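Local coordinates for protein xyloglucanase (Paenibacillus pabuli, PDB 2JEP) that hydrolyses the beta-1,4-glucan backbone of xyloglucan, a polysaccharide of the plant cell wall, as a family 5 glycoside hydrolase, at residues A[46-51]-A[374-379]; A[182-187]-A[225-230]; A[163-168]-A[215-220]; A[317-322]-A[354-359]. All coordinates share one frame; numbering follows the deposited sequence. Where two conformers were deposited one is given.

Overall arrangement
All four contacts belong to one barrel of eight parallel strands with its surrounding helices and loops. Contact 1 joins the first strand to a short hairpin near the C-terminus, so the other three are nested inside the chain loop it closes. Contacts 2 and 3 interleave along the chain, with centres about 25 Å apart: contact 2 pairs the loops after strands 175-178 and 222-225, and contact 3 ties helix 150-167 to the loop before strand 222-225. Contact 4 follows, pairing strands 319-324 and 357-362. It touches contact 1, where Asn-47 ND2 approaches Gly-322 O at 2.9 Å. Strands 357-362 and 45-48 are neighbours, and their pairing closes the barrel, uniting distant parts of the chain.

Contact 1. Residues A[46-51]-A[374-379]; sequences WNLGNQ and FNRSNN
The guanidinium of Arg-376 reaches across to residues 46-51 and is gripped there by two oxygens through a single nitrogen. NH1 donates to Gly-49 O at 2.8 Å, in the carbonyl plane. It also donates to Gln-51 OE1 at 2.9 Å, and this oxygen lies in the plane of the guanidinium. The Gln-51 amide is nearly coplanar with that group, the two planes being 15° apart. Trp-46 CH2 and Leu-48 CD1 lie over one face of the guanidinium. The arginine chain is extended from CG to NE, which carries its charge deep into the contact. Its NH2 forms a salt bridge with Asp-362, and the same carboxylate accepts a bond from Trp-46 NE1. Beside it, Phe-374 turns its edge to the face of Trp-46 in an offset edge-to-face pair. The planes are 81° apart, and Phe-374 CE2 comes to 3.5 Å from Trp-46 NE1. An alanine in place of Arg-376 would probably leave Gly-49 O and Gln-51 OE1 without this donor and Asp-362 without its charged mate. All of this packing is buried. The far side is different: Ser-377 and Asn-378 are exposed at the turn and do not touch residues 46-51. Helix 72-80 adds Leu-74 against Arg-376 and Val-78 against Trp-46. The arrangement is that of a TIM barrel whose first strand and the loop after it are met by a short antiparallel hairpin, strands 374-375 and 380-381, that follows the eighth strand.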
loop_
_atom_site.group_PDB
_atom_site.type_symbol
_atom_site.label_atom_id
_atom_site.label_comp_id
_atom_site.label_asym_id
_atom_site.label_seq_id
_atom_site.Cartn_x
_atom_site.Cartn_y
_atom_site.Cartn_z
ATOM N N TRP A 46 -8.093 -0.772 4.303
ATOM C CA TRP A 46 -8.403 -1.932 3.487
ATOM C C TRP A 46 -7.998 -1.634 2.052
ATOM O O TRP A 46 -8.312 -0.574 1.516
ATOM C CB TRP A 46 -9.881 -2.238 3.612
ATOM C CG TRP A 46 -10.418 -3.421 2.864
ATOM C CD1 TRP A 46 -10.542 -4.683 3.325
ATOM C CD2 TRP A 46 -10.971 -3.416 1.531
ATOM N NE1 TRP A 46 -11.153 -5.487 2.356
ATOM C CE2 TRP A 46 -11.430 -4.716 1.256
ATOM C CE3 TRP A 46 -11.151 -2.421 0.559
ATOM C CZ2 TRP A 46 -12.056 -5.046 0.049
ATOM C CZ3 TRP A 46 -11.770 -2.751 -0.629
ATOM C CH2 TRP A 46 -12.207 -4.051 -0.874
ATOM N N ASN A 47 -7.289 -2.571 1.419
ATOM C CA ASN A 47 -6.898 -2.437 0.023
ATOM C C ASN A 47 -7.954 -2.988 -0.904
ATOM O O ASN A 47 -8.415 -4.125 -0.739
ATOM C CB ASN A 47 -5.643 -3.263 -0.276
ATOM C CG ASN A 47 -4.353 -2.598 0.116
ATOM O OD1 ASN A 47 -3.762 -1.847 -0.688
ATOM N ND2 ASN A 47 -3.884 -2.894 1.331
ATOM N N LEU A 48 -8.260 -2.206 -1.920
ATOM C CA LEU A 48 -9.097 -2.623 -3.027
ATOM C C LEU A 48 -8.221 -3.392 -4.025
ATOM O O LEU A 48 -7.914 -2.935 -5.130
ATOM C CB LEU A 48 -9.763 -1.377 -3.639
ATOM C CG LEU A 48 -10.733 -1.570 -4.815
ATOM C CD1 LEU A 48 -11.972 -2.373 -4.411
ATOM C CD2 LEU A 48 -11.150 -0.191 -5.371
ATOM N N GLY A 49 -7.765 -4.560 -3.588
ATOM C CA GLY A 49 -6.744 -5.272 -4.310
ATOM C C GLY A 49 -7.275 -6.018 -5.526
ATOM O O GLY A 49 -8.447 -6.431 -5.574
ATOM N N ASN A 50 -6.364 -6.282 -6.461
ATOM C CA ASN A 50 -6.662 -6.993 -7.690
ATOM C C ASN A 50 -7.819 -6.326 -8.448
ATOM O O ASN A 50 -8.726 -6.990 -8.980
ATOM C CB ASN A 50 -6.916 -8.488 -7.426
ATOM C CG ASN A 50 -5.643 -9.258 -7.175
ATOM O OD1 ASN A 50 -4.599 -8.669 -6.872
ATOM N ND2 ASN A 50 -5.740 -10.588 -7.230
ATOM N N GLN A 51 -7.742 -4.994 -8.538
ATOM C CA GLN A 51 -8.699 -4.222 -9.332
ATOM C C GLN A 51 -7.957 -3.293 -10.266
ATOM O O GLN A 51 -7.510 -3.747 -11.329
ATOM C CB GLN A 51 -9.747 -3.519 -8.447
ATOM C CG GLN A 51 -10.553 -4.501 -7.537
ATOM C CD GLN A 51 -11.857 -5.079 -8.083
ATOM O OE1 GLN A 51 -12.684 -5.532 -7.274
ATOM N NE2 GLN A 51 -12.056 -5.079 -9.420
ATOM N N PHE A 374 -14.388 -10.214 1.951
ATOM C CA PHE A 374 -15.716 -9.981 1.366
ATOM C C PHE A 374 -15.818 -10.734 0.049
ATOM O O PHE A 374 -14.816 -10.923 -0.633
ATOM C CB PHE A 374 -15.919 -8.491 1.075
ATOM C CG PHE A 374 -15.749 -7.615 2.277
ATOM C CD1 PHE A 374 -16.834 -7.295 3.097
ATOM C CD2 PHE A 374 -14.517 -7.066 2.578
ATOM C CE1 PHE A 374 -16.672 -6.484 4.201
ATOM C CE2 PHE A 374 -14.348 -6.253 3.689
ATOM C CZ PHE A 374 -15.416 -5.968 4.501
ATOM N N ASN A 375 -17.035 -11.158 -0.293
ATOM C CA ASN A 375 -17.308 -11.671 -1.629
ATOM C C ASN A 375 -17.831 -10.493 -2.444
ATOM O O ASN A 375 -18.883 -9.923 -2.158
ATOM C CB ASN A 375 -18.258 -12.873 -1.648
ATOM C CG ASN A 375 -18.503 -13.387 -3.063
ATOM O OD1 ASN A 375 -18.879 -12.614 -3.937
ATOM N ND2 ASN A 375 -18.274 -14.676 -3.299
ATOM N N ARG A 376 -17.012 -10.100 -3.418
ATOM C CA ARG A 376 -17.313 -8.936 -4.228
ATOM C C ARG A 376 -18.445 -9.182 -5.216
ATOM O O ARG A 376 -19.041 -8.263 -5.691
ATOM C CB ARG A 376 -16.059 -8.461 -4.935
ATOM C CG ARG A 376 -14.996 -8.036 -3.953
ATOM C CD ARG A 376 -13.759 -7.407 -4.566
ATOM N NE ARG A 376 -12.723 -7.240 -3.541
ATOM C CZ ARG A 376 -11.496 -6.786 -3.781
ATOM N NH1 ARG A 376 -11.174 -6.299 -4.961
ATOM N NH2 ARG A 376 -10.584 -6.797 -2.835
ATOM N N SER A 377 -18.766 -10.430 -5.497
ATOM C CA SER A 377 -19.947 -10.719 -6.317
ATOM C C SER A 377 -21.261 -10.371 -5.676
ATOM O O SER A 377 -22.196 -10.084 -6.411
ATOM C CB SER A 377 -19.992 -12.196 -6.637
ATOM O OG SER A 377 -18.906 -12.469 -7.446
ATOM N N ASN A 378 -21.380 -10.419 -4.333
ATOM C CA ASN A 378 -22.643 -10.047 -3.629
ATOM C C ASN A 378 -22.548 -9.150 -2.408
ATOM O O ASN A 378 -23.538 -8.998 -1.678
ATOM C CB ASN A 378 -23.514 -11.273 -3.335
ATOM C CG ASN A 378 -22.872 -12.231 -2.395
ATOM O OD1 ASN A 378 -23.282 -13.405 -2.273
ATOM N ND2 ASN A 378 -21.876 -11.763 -1.707
ATOM N N ASN A 379 -21.387 -8.546 -2.184
ATOM C CA ASN A 379 -21.155 -7.697 -1.043
ATOM C C ASN A 379 -21.577 -8.344 0.204
ATOM O O ASN A 379 -22.242 -7.734 1.042
ATOM C CB ASN A 379 -21.868 -6.354 -1.167
ATOM C CG ASN A 379 -21.376 -5.612 -2.293
ATOM O OD1 ASN A 379 -20.189 -5.516 -2.425
ATOM N ND2 ASN A 379 -22.267 -5.171 -3.225
#

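Contact 2. Residues A[182-187]-A[225-230]; sequences EVFDGN and PGWNTN
Asn-228 lays its side-chain amide flat on the ring of Phe-184. The two planes are only 10° apart, and both side chains point the same way. Asn-228 OD1 sits 3.4 Å from Phe-184 CD1, offset toward the rim, while ND2 lies over the other half of the same face, near CE2. The opposite face of the phenyl carries the backbone N of Gly-186 over its centre, so the ring is held between two polar groups. A chi1 of 73° puts Phe-184 CG between its own backbone N and carbonyl carbon and swings the ring alongside the Asn-228 amide. Its CB, placed by the backbone, packs over the indole face, 3.4 Å from Trp-227 CE2. Asp-185 OD1 meets the edge of the same indole at CZ2. The loops are joined directly by Asn-228 N, which donates to Val-183 O at 2.9 Å. Water extends the join: one molecule donates to both Glu-182 OE1 and Asn-228 OD1, and another links Trp-227 NE1 to Asn-187 O. Glu-182 is held further by Tyr-135 and His-264. Its place in an Asn-Glu pair after the fourth strand is consistent with the acid/base of family 5 enzymes. The two segments are loops that follow the adjacent strands 175-178 and 222-225. Tyr-195 and Leu-199 of helix 193-211 pack against Trp-227, and strand 259-265 meets Thr-229.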
loop_
_atom_site.group_PDB
_atom_site.type_symbol
_atom_site.label_atom_id
_atom_site.label_comp_id
_atom_site.label_asym_id
_atom_site.label_seq_id
_atom_site.Cartn_x
_atom_site.Cartn_y
_atom_site.Cartn_z
ATOM N N GLU A 182 6.000 -1.256 -4.696
ATOM C CA GLU A 182 7.135 -2.069 -4.261
ATOM C C GLU A 182 8.191 -2.009 -5.353
ATOM O O GLU A 182 8.046 -2.618 -6.414
ATOM C CB GLU A 182 6.707 -3.521 -4.035
ATOM C CG GLU A 182 5.678 -3.659 -2.940
ATOM C CD GLU A 182 5.166 -5.082 -2.734
ATOM O OE1 GLU A 182 5.388 -5.960 -3.611
ATOM O OE2 GLU A 182 4.517 -5.319 -1.677
ATOM N N VAL A 183 9.204 -1.188 -5.098
ATOM C CA VAL A 183 10.195 -0.785 -6.112
ATOM C C VAL A 183 11.561 -1.318 -5.703
ATOM O O VAL A 183 12.091 -1.009 -4.633
ATOM C CB VAL A 183 10.152 0.747 -6.282
ATOM C CG1 VAL A 183 11.321 1.302 -7.089
ATOM C CG2 VAL A 183 8.812 1.134 -6.948
ATOM N N PHE A 184 12.090 -2.196 -6.553
ATOM C CA PHE A 184 13.395 -2.793 -6.390
ATOM C C PHE A 184 13.814 -3.389 -7.737
ATOM O O PHE A 184 13.158 -3.125 -8.752
ATOM C CB PHE A 184 13.456 -3.813 -5.220
ATOM C CG PHE A 184 12.762 -5.149 -5.448
ATOM C CD1 PHE A 184 11.510 -5.276 -6.043
ATOM C CD2 PHE A 184 13.365 -6.295 -4.931
ATOM C CE1 PHE A 184 10.914 -6.559 -6.185
ATOM C CE2 PHE A 184 12.762 -7.538 -5.052
ATOM C CZ PHE A 184 11.546 -7.664 -5.688
ATOM N N ASP A 185 14.922 -4.140 -7.736
ATOM C CA ASP A 185 15.483 -4.717 -8.942
ATOM C C ASP A 185 15.142 -6.196 -9.082
ATOM O O ASP A 185 15.652 -6.828 -10.023
ATOM C CB ASP A 185 17.011 -4.526 -9.011
ATOM C CG ASP A 185 17.747 -5.205 -7.862
ATOM O OD1 ASP A 185 17.065 -5.763 -6.982
ATOM O OD2 ASP A 185 19.012 -5.145 -7.882
ATOM N N GLY A 186 14.334 -6.757 -8.180
ATOM C CA GLY A 186 14.067 -8.211 -8.184
ATOM C C GLY A 186 14.817 -9.068 -7.181
ATOM O O GLY A 186 14.458 -10.258 -6.984
ATOM N N ASN A 187 15.869 -8.522 -6.585
ATOM C CA ASN A 187 16.768 -9.240 -5.691
ATOM C C ASN A 187 16.357 -8.949 -4.255
ATOM O O ASN A 187 16.159 -7.797 -3.892
ATOM C CB ASN A 187 18.197 -8.714 -5.982
ATOM C CG ASN A 187 19.276 -9.197 -4.999
ATOM O OD1 ASN A 187 19.015 -9.855 -3.990
ATOM N ND2 ASN A 187 20.519 -8.803 -5.296
ATOM N N PRO A 225 7.621 5.022 -0.141
ATOM C CA PRO A 225 8.314 3.884 0.396
ATOM C C PRO A 225 9.819 3.954 0.253
ATOM O O PRO A 225 10.339 4.762 -0.502
ATOM C CB PRO A 225 7.798 2.758 -0.502
ATOM C CG PRO A 225 7.768 3.423 -1.860
ATOM C CD PRO A 225 7.382 4.863 -1.585
ATOM N N GLY A 226 10.487 3.048 0.959
ATOM C CA GLY A 226 11.848 2.669 0.633
ATOM C C GLY A 226 11.883 1.400 -0.203
ATOM O O GLY A 226 10.919 1.037 -0.869
ATOM N N TRP A 227 13.031 0.741 -0.199
ATOM C CA TRP A 227 13.315 -0.381 -1.082
ATOM C C TRP A 227 12.373 -1.559 -0.843
ATOM O O TRP A 227 12.358 -2.137 0.249
ATOM C CB TRP A 227 14.753 -0.835 -0.836
ATOM C CG TRP A 227 15.261 -1.881 -1.760
ATOM C CD1 TRP A 227 15.292 -3.226 -1.557
ATOM C CD2 TRP A 227 15.904 -1.649 -3.016
ATOM N NE1 TRP A 227 15.905 -3.847 -2.609
ATOM C CE2 TRP A 227 16.285 -2.906 -3.529
ATOM C CE3 TRP A 227 16.195 -0.498 -3.763
ATOM C CZ2 TRP A 227 16.946 -3.052 -4.739
ATOM C CZ3 TRP A 227 16.848 -0.638 -4.959
ATOM C CH2 TRP A 227 17.217 -1.907 -5.444
ATOM N N ASN A 228 11.612 -1.911 -1.879
ATOM C CA ASN A 228 10.721 -3.080 -1.840
ATOM C C ASN A 228 9.770 -3.069 -0.652
ATOM O O ASN A 228 9.346 -4.132 -0.209
ATOM C CB ASN A 228 11.477 -4.402 -1.875
ATOM C CG ASN A 228 10.610 -5.521 -2.374
ATOM O OD1 ASN A 228 9.656 -5.291 -3.144
ATOM N ND2 ASN A 228 10.949 -6.742 -1.980
ATOM N N THR A 229 9.399 -1.890 -0.175
ATOM C CA THR A 229 8.538 -1.734 1.008
ATOM C C THR A 229 9.033 -2.569 2.205
ATOM O O THR A 229 8.257 -2.959 3.070
ATOM C CB THR A 229 7.045 -1.953 0.728
ATOM O OG1 THR A 229 6.804 -3.277 0.272
ATOM C CG2 THR A 229 6.507 -0.935 -0.271
ATOM N N ASN A 230 10.348 -2.789 2.254
ATOM C CA ASN A 230 10.942 -3.666 3.264
ATOM C C ASN A 230 11.387 -2.846 4.475
ATOM O O ASN A 230 12.232 -1.939 4.344
ATOM C CB ASN A 230 12.136 -4.378 2.621
ATOM C CG ASN A 230 12.840 -5.324 3.541
ATOM O OD1 ASN A 230 13.545 -4.933 4.434
ATOM N ND2 ASN A 230 12.666 -6.596 3.283
HETATM O O HOH W 1 7.910 -6.975 -4.361
HETATM O O HOH W 2 9.037 0.236 -2.700
HETATM O O HOH W 3 18.242 -5.961 -3.543
HETATM O O HOH W 4 15.789 -6.516 -1.519
#

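Contact 3. Residues A[163-168]-A[215-220]; sequences QIATKF and GNNNAR
Asn-217 and Ala-165 meet through one amide, which ties a loop to the last turn of helix 150-167. The side chain starts at a CB aimed toward the helix, though this carbon is still 4.9 Å from Ala-165 CB. CG lies anti to the carbonyl carbon (chi1 -69°), which brings the amide up to the helix end, with CG 3.8 Å from Ala-165 O. At the tip the branches part. ND2 donates to Ala-165 O at 2.8 Å, approaching from above the carbonyl plane rather than within it. It packs on Ala-165 CB at 3.6 Å, and also bonds to Thr-213 OG1. OD1 turns the other way and is gripped side-on by Arg-220, whose NE and NH2 both lie 2.9 Å from this one oxygen. Both bonds run in the guanidinium plane. Arg-220 is itself fixed beyond the contact, through NH2 to Tyr-171 O and NH1 to Leu-175 O. A leucine at Asn-217 would probably leave Ala-165 O without its side-chain donor and set the arginine less firmly, its NE having lost this acceptor. The Asn-217 side chain also rests against Phe-177 of strand 175-178. The contact is small and almost wholly polar. Its hold therefore depends on direction more than on area: one amide, donor on one branch and acceptor on the other, passes a chain of bonds from the helix carbonyl to a buried arginine.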
loop_
_atom_site.group_PDB
_atom_site.type_symbol
_atom_site.label_atom_id
_atom_site.label_comp_id
_atom_site.label_asym_id
_atom_site.label_seq_id
_atom_site.Cartn_x
_atom_site.Cartn_y
_atom_site.Cartn_z
ATOM N N GLN A 163 -0.035 14.751 -14.291
ATOM C CA GLN A 163 -1.413 14.520 -14.743
ATOM C C GLN A 163 -2.315 13.951 -13.667
ATOM O O GLN A 163 -3.457 14.371 -13.525
ATOM C CB GLN A 163 -1.398 13.597 -15.956
ATOM C CG GLN A 163 -0.760 14.204 -17.178
ATOM C CD GLN A 163 -0.576 13.180 -18.243
ATOM O OE1 GLN A 163 -1.534 12.815 -18.936
ATOM N NE2 GLN A 163 0.639 12.668 -18.367
ATOM N N ILE A 164 -1.833 12.962 -12.923
ATOM C CA ILE A 164 -2.685 12.382 -11.858
ATOM C C ILE A 164 -2.958 13.466 -10.815
ATOM O O ILE A 164 -4.095 13.673 -10.378
ATOM C CB ILE A 164 -1.969 11.185 -11.171
ATOM C CG1 ILE A 164 -1.678 10.050 -12.148
ATOM C CG2 ILE A 164 -2.783 10.700 -9.968
ATOM C CD1 ILE A 164 -0.628 9.049 -11.645
ATOM N N ALA A 165 -1.912 14.183 -10.405
ATOM C CA ALA A 165 -2.092 15.199 -9.375
ATOM C C ALA A 165 -3.072 16.279 -9.840
ATOM O O ALA A 165 -3.967 16.679 -9.107
ATOM C CB ALA A 165 -0.752 15.819 -8.961
ATOM N N THR A 166 -2.896 16.737 -11.077
ATOM C CA THR A 166 -3.788 17.760 -11.625
ATOM C C THR A 166 -5.254 17.280 -11.587
ATOM O O THR A 166 -6.150 18.034 -11.212
ATOM C CB THR A 166 -3.353 18.148 -13.019
ATOM O OG1 THR A 166 -2.071 18.770 -12.940
ATOM C CG2 THR A 166 -4.335 19.121 -13.670
ATOM N N LYS A 167 -5.498 16.022 -11.933
ATOM C CA LYS A 167 -6.869 15.488 -11.966
ATOM C C LYS A 167 -7.528 15.590 -10.586
ATOM O O LYS A 167 -8.731 15.830 -10.464
ATOM C CB LYS A 167 -6.827 14.009 -12.408
ATOM C CG LYS A 167 -8.154 13.322 -12.662
ATOM C CD LYS A 167 -8.817 13.853 -13.904
ATOM C CE LYS A 167 -10.099 13.101 -14.227
ATOM N NZ LYS A 167 -10.829 13.819 -15.299
ATOM N N PHE A 168 -6.730 15.406 -9.527
ATOM C CA PHE A 168 -7.253 15.341 -8.169
ATOM C C PHE A 168 -6.923 16.557 -7.300
ATOM O O PHE A 168 -7.045 16.525 -6.076
ATOM C CB PHE A 168 -6.717 14.063 -7.509
ATOM C CG PHE A 168 -7.299 12.796 -8.087
ATOM C CD1 PHE A 168 -8.562 12.374 -7.705
ATOM C CD2 PHE A 168 -6.605 12.057 -9.026
ATOM C CE1 PHE A 168 -9.125 11.254 -8.275
ATOM C CE2 PHE A 168 -7.139 10.917 -9.591
ATOM C CZ PHE A 168 -8.426 10.515 -9.199
ATOM N N GLY A 215 -4.243 23.580 -6.603
ATOM C CA GLY A 215 -5.170 23.232 -5.574
ATOM C C GLY A 215 -4.563 22.866 -4.245
ATOM O O GLY A 215 -3.631 23.499 -3.744
ATOM N N ASN A 216 -5.075 21.781 -3.698
ATOM C CA ASN A 216 -4.635 21.315 -2.404
ATOM C C ASN A 216 -3.401 20.397 -2.513
ATOM O O ASN A 216 -2.959 19.859 -1.500
ATOM C CB ASN A 216 -5.780 20.562 -1.726
ATOM C CG ASN A 216 -5.500 20.248 -0.272
ATOM O OD1 ASN A 216 -5.058 21.112 0.486
ATOM N ND2 ASN A 216 -5.722 18.993 0.128
ATOM N N ASN A 217 -2.852 20.216 -3.711
ATOM C CA ASN A 217 -1.709 19.309 -3.848
ATOM C C ASN A 217 -0.454 19.819 -3.165
ATOM O O ASN A 217 0.422 19.037 -2.828
ATOM C CB ASN A 217 -1.422 19.046 -5.308
ATOM C CG ASN A 217 -2.509 18.221 -5.959
ATOM O OD1 ASN A 217 -3.209 17.465 -5.276
ATOM N ND2 ASN A 217 -2.657 18.352 -7.264
ATOM N N ASN A 218 -0.352 21.126 -2.945
ATOM C CA ASN A 218 0.788 21.647 -2.240
ATOM C C ASN A 218 0.726 21.394 -0.739
ATOM O O ASN A 218 1.731 21.573 -0.048
ATOM C CB ASN A 218 1.035 23.119 -2.597
ATOM C CG ASN A 218 0.002 24.044 -2.041
ATOM O OD1 ASN A 218 -1.033 23.627 -1.575
ATOM N ND2 ASN A 218 0.295 25.346 -2.089
ATOM N N ALA A 219 -0.430 20.924 -0.247
ATOM C CA ALA A 219 -0.621 20.725 1.187
ATOM C C ALA A 219 -0.911 19.305 1.622
ATOM O O ALA A 219 -0.788 18.992 2.795
ATOM C CB ALA A 219 -1.747 21.647 1.696
ATOM N N ARG A 220 -1.322 18.438 0.697
ATOM C CA ARG A 220 -1.823 17.128 1.095
ATOM C C ARG A 220 -0.708 16.202 1.585
ATOM O O ARG A 220 0.473 16.435 1.347
ATOM C CB ARG A 220 -2.631 16.484 -0.014
ATOM C CG ARG A 220 -1.830 15.822 -1.089
ATOM C CD ARG A 220 -2.697 15.034 -2.088
ATOM N NE ARG A 220 -3.539 15.926 -2.878
ATOM C CZ ARG A 220 -4.804 16.241 -2.629
ATOM N NH1 ARG A 220 -5.482 15.699 -1.639
ATOM N NH2 ARG A 220 -5.390 17.151 -3.382
#

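Contact 4. Residues A[317-322]-A[354-359]; sequences YPVVIG and YKMVPV
Val-319 and Met-356 lie side by side with their side chains pointing the same way, and their CB atoms are 3.8 Å apart. Met-356 CG sits between its backbone N and carbonyl carbon (chi1 53°). In the conformer described, one of two deposited, this carries SD over to Ile-321, 4.1 Å from both its CG1 and CD1. Val-320 points to the other face of the sheet, together with Val-357. There the branch Val-320 CG1, anti to the backbone N, reaches along to Val-359 CG2 at 3.7 Å, a closer fit than it makes with its direct neighbour Val-357. Ile-321 faces the opposite way, as does Pro-358. Val-359 also lays its CB against Gly-322 O. The backbones run parallel, 14° between the two strand directions, and three bonds join them. Val-357 N donates to Val-319 O at 2.9 Å. Ile-321 N then donates to Val-357 O at 2.8 Å, and Val-359 N to Ile-321 O at 2.9 Å. One residue of each strand thus bonds on both sides, in the alternating pattern of parallel sheet. Val-319 is covered by Met-308 and Phe-312 of helix 298-313, while Val-320 touches Met-260 of the next strand. Helix 336-353 connects the two strands, making this a beta-alpha-beta crossover, here the last one of the TIM barrel, strands seven and eight.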
loop_
_atom_site.group_PDB
_atom_site.type_symbol
_atom_site.label_atom_id
_atom_site.label_comp_id
_atom_site.label_asym_id
_atom_site.label_seq_id
_atom_site.Cartn_x
_atom_site.Cartn_y
_atom_site.Cartn_z
ATOM N N TYR A 317 7.068 11.702 10.966
ATOM C CA TYR A 317 6.523 11.071 9.759
ATOM C C TYR A 317 5.546 9.962 10.155
ATOM O O TYR A 317 5.961 8.979 10.771
ATOM C CB TYR A 317 7.639 10.451 8.921
ATOM C CG TYR A 317 8.657 11.435 8.412
ATOM C CD1 TYR A 317 8.452 12.105 7.224
ATOM C CD2 TYR A 317 9.835 11.693 9.110
ATOM C CE1 TYR A 317 9.353 13.022 6.741
ATOM C CE2 TYR A 317 10.762 12.608 8.628
ATOM C CZ TYR A 317 10.525 13.261 7.431
ATOM O OH TYR A 317 11.436 14.152 6.926
ATOM N N PRO A 318 4.272 10.104 9.789
ATOM C CA PRO A 318 3.403 8.939 9.941
ATOM C C PRO A 318 3.936 7.755 9.133
ATOM O O PRO A 318 4.558 7.940 8.095
ATOM C CB PRO A 318 2.069 9.416 9.348
ATOM C CG PRO A 318 2.114 10.910 9.448
ATOM C CD PRO A 318 3.560 11.242 9.190
ATOM N N VAL A 319 3.673 6.555 9.623
ATOM C CA VAL A 319 3.984 5.321 8.910
ATOM C C VAL A 319 2.678 4.626 8.572
ATOM O O VAL A 319 1.775 4.533 9.409
ATOM C CB VAL A 319 4.894 4.413 9.753
ATOM C CG1 VAL A 319 5.044 3.019 9.142
ATOM C CG2 VAL A 319 6.270 5.072 9.905
ATOM N N VAL A 320 2.596 4.183 7.317
ATOM C CA VAL A 320 1.490 3.375 6.849
ATOM C C VAL A 320 2.018 1.996 6.472
ATOM O O VAL A 320 2.857 1.887 5.563
ATOM C CB VAL A 320 0.798 4.041 5.627
ATOM C CG1 VAL A 320 -0.353 3.163 5.106
ATOM C CG2 VAL A 320 0.293 5.452 5.988
ATOM N N ILE A 321 1.534 0.976 7.175
ATOM C CA ILE A 321 1.824 -0.390 6.811
ATOM C C ILE A 321 0.767 -0.710 5.750
ATOM O O ILE A 321 -0.352 -1.173 6.036
ATOM C CB ILE A 321 1.760 -1.349 8.005
ATOM C CG1 ILE A 321 2.721 -0.882 9.117
ATOM C CG2 ILE A 321 2.047 -2.782 7.546
ATOM C CD1 ILE A 321 4.206 -0.788 8.760
ATOM N N GLY A 322 1.096 -0.365 4.513
ATOM C CA GLY A 322 0.111 -0.289 3.448
ATOM C C GLY A 322 -0.477 -1.585 2.975
ATOM O O GLY A 322 -1.477 -1.571 2.273
ATOM N N TYR A 354 2.307 1.388 18.007
ATOM C CA TYR A 354 3.398 2.210 17.500
ATOM C C TYR A 354 2.895 3.337 16.590
ATOM O O TYR A 354 3.675 3.924 15.842
ATOM C CB TYR A 354 4.472 1.349 16.831
ATOM C CG TYR A 354 5.320 0.674 17.887
ATOM C CD1 TYR A 354 6.066 1.441 18.766
ATOM C CD2 TYR A 354 5.363 -0.699 18.027
ATOM C CE1 TYR A 354 6.820 0.863 19.750
ATOM C CE2 TYR A 354 6.107 -1.285 19.019
ATOM C CZ TYR A 354 6.846 -0.490 19.886
ATOM O OH TYR A 354 7.587 -1.042 20.906
ATOM N N LYS A 355 1.606 3.656 16.720
ATOM C CA LYS A 355 1.040 4.844 16.132
ATOM C C LYS A 355 1.254 4.906 14.632
ATOM O O LYS A 355 1.619 5.936 14.074
ATOM C CB LYS A 355 1.591 6.090 16.842
ATOM C CG LYS A 355 1.576 5.946 18.344
ATOM C CD LYS A 355 0.197 5.801 18.863
ATOM N N MET A 356 0.943 3.779 13.979
ATOM C CA MET A 356 1.044 3.691 12.533
ATOM C C MET A 356 -0.205 3.010 11.978
ATOM O O MET A 356 -0.963 2.387 12.721
ATOM C CB MET A 356 2.333 2.989 12.128
ATOM C CG MET A 356 2.548 1.635 12.782
ATOM S SD MET A 356 4.142 0.866 12.496
ATOM C CE MET A 356 5.218 1.970 13.427
ATOM N N VAL A 357 -0.459 3.186 10.678
ATOM C CA VAL A 357 -1.746 2.780 10.111
ATOM C C VAL A 357 -1.642 1.396 9.490
ATOM O O VAL A 357 -0.854 1.205 8.568
ATOM C CB VAL A 357 -2.214 3.756 9.017
ATOM C CG1 VAL A 357 -3.558 3.316 8.424
ATOM C CG2 VAL A 357 -2.283 5.202 9.537
ATOM N N PRO A 358 -2.443 0.435 9.966
ATOM C CA PRO A 358 -2.423 -0.889 9.352
ATOM C C PRO A 358 -3.460 -0.978 8.234
ATOM O O PRO A 358 -4.626 -0.670 8.470
ATOM C CB PRO A 358 -2.800 -1.797 10.511
ATOM C CG PRO A 358 -3.729 -0.970 11.367
ATOM C CD PRO A 358 -3.374 0.493 11.114
ATOM N N VAL A 359 -3.032 -1.370 7.036
ATOM C CA VAL A 359 -3.919 -1.480 5.884
ATOM C C VAL A 359 -3.928 -2.917 5.340
ATOM O O VAL A 359 -2.927 -3.400 4.846
ATOM C CB VAL A 359 -3.503 -0.486 4.765
ATOM C CG1 VAL A 359 -4.541 -0.452 3.649
ATOM C CG2 VAL A 359 -3.268 0.939 5.345
#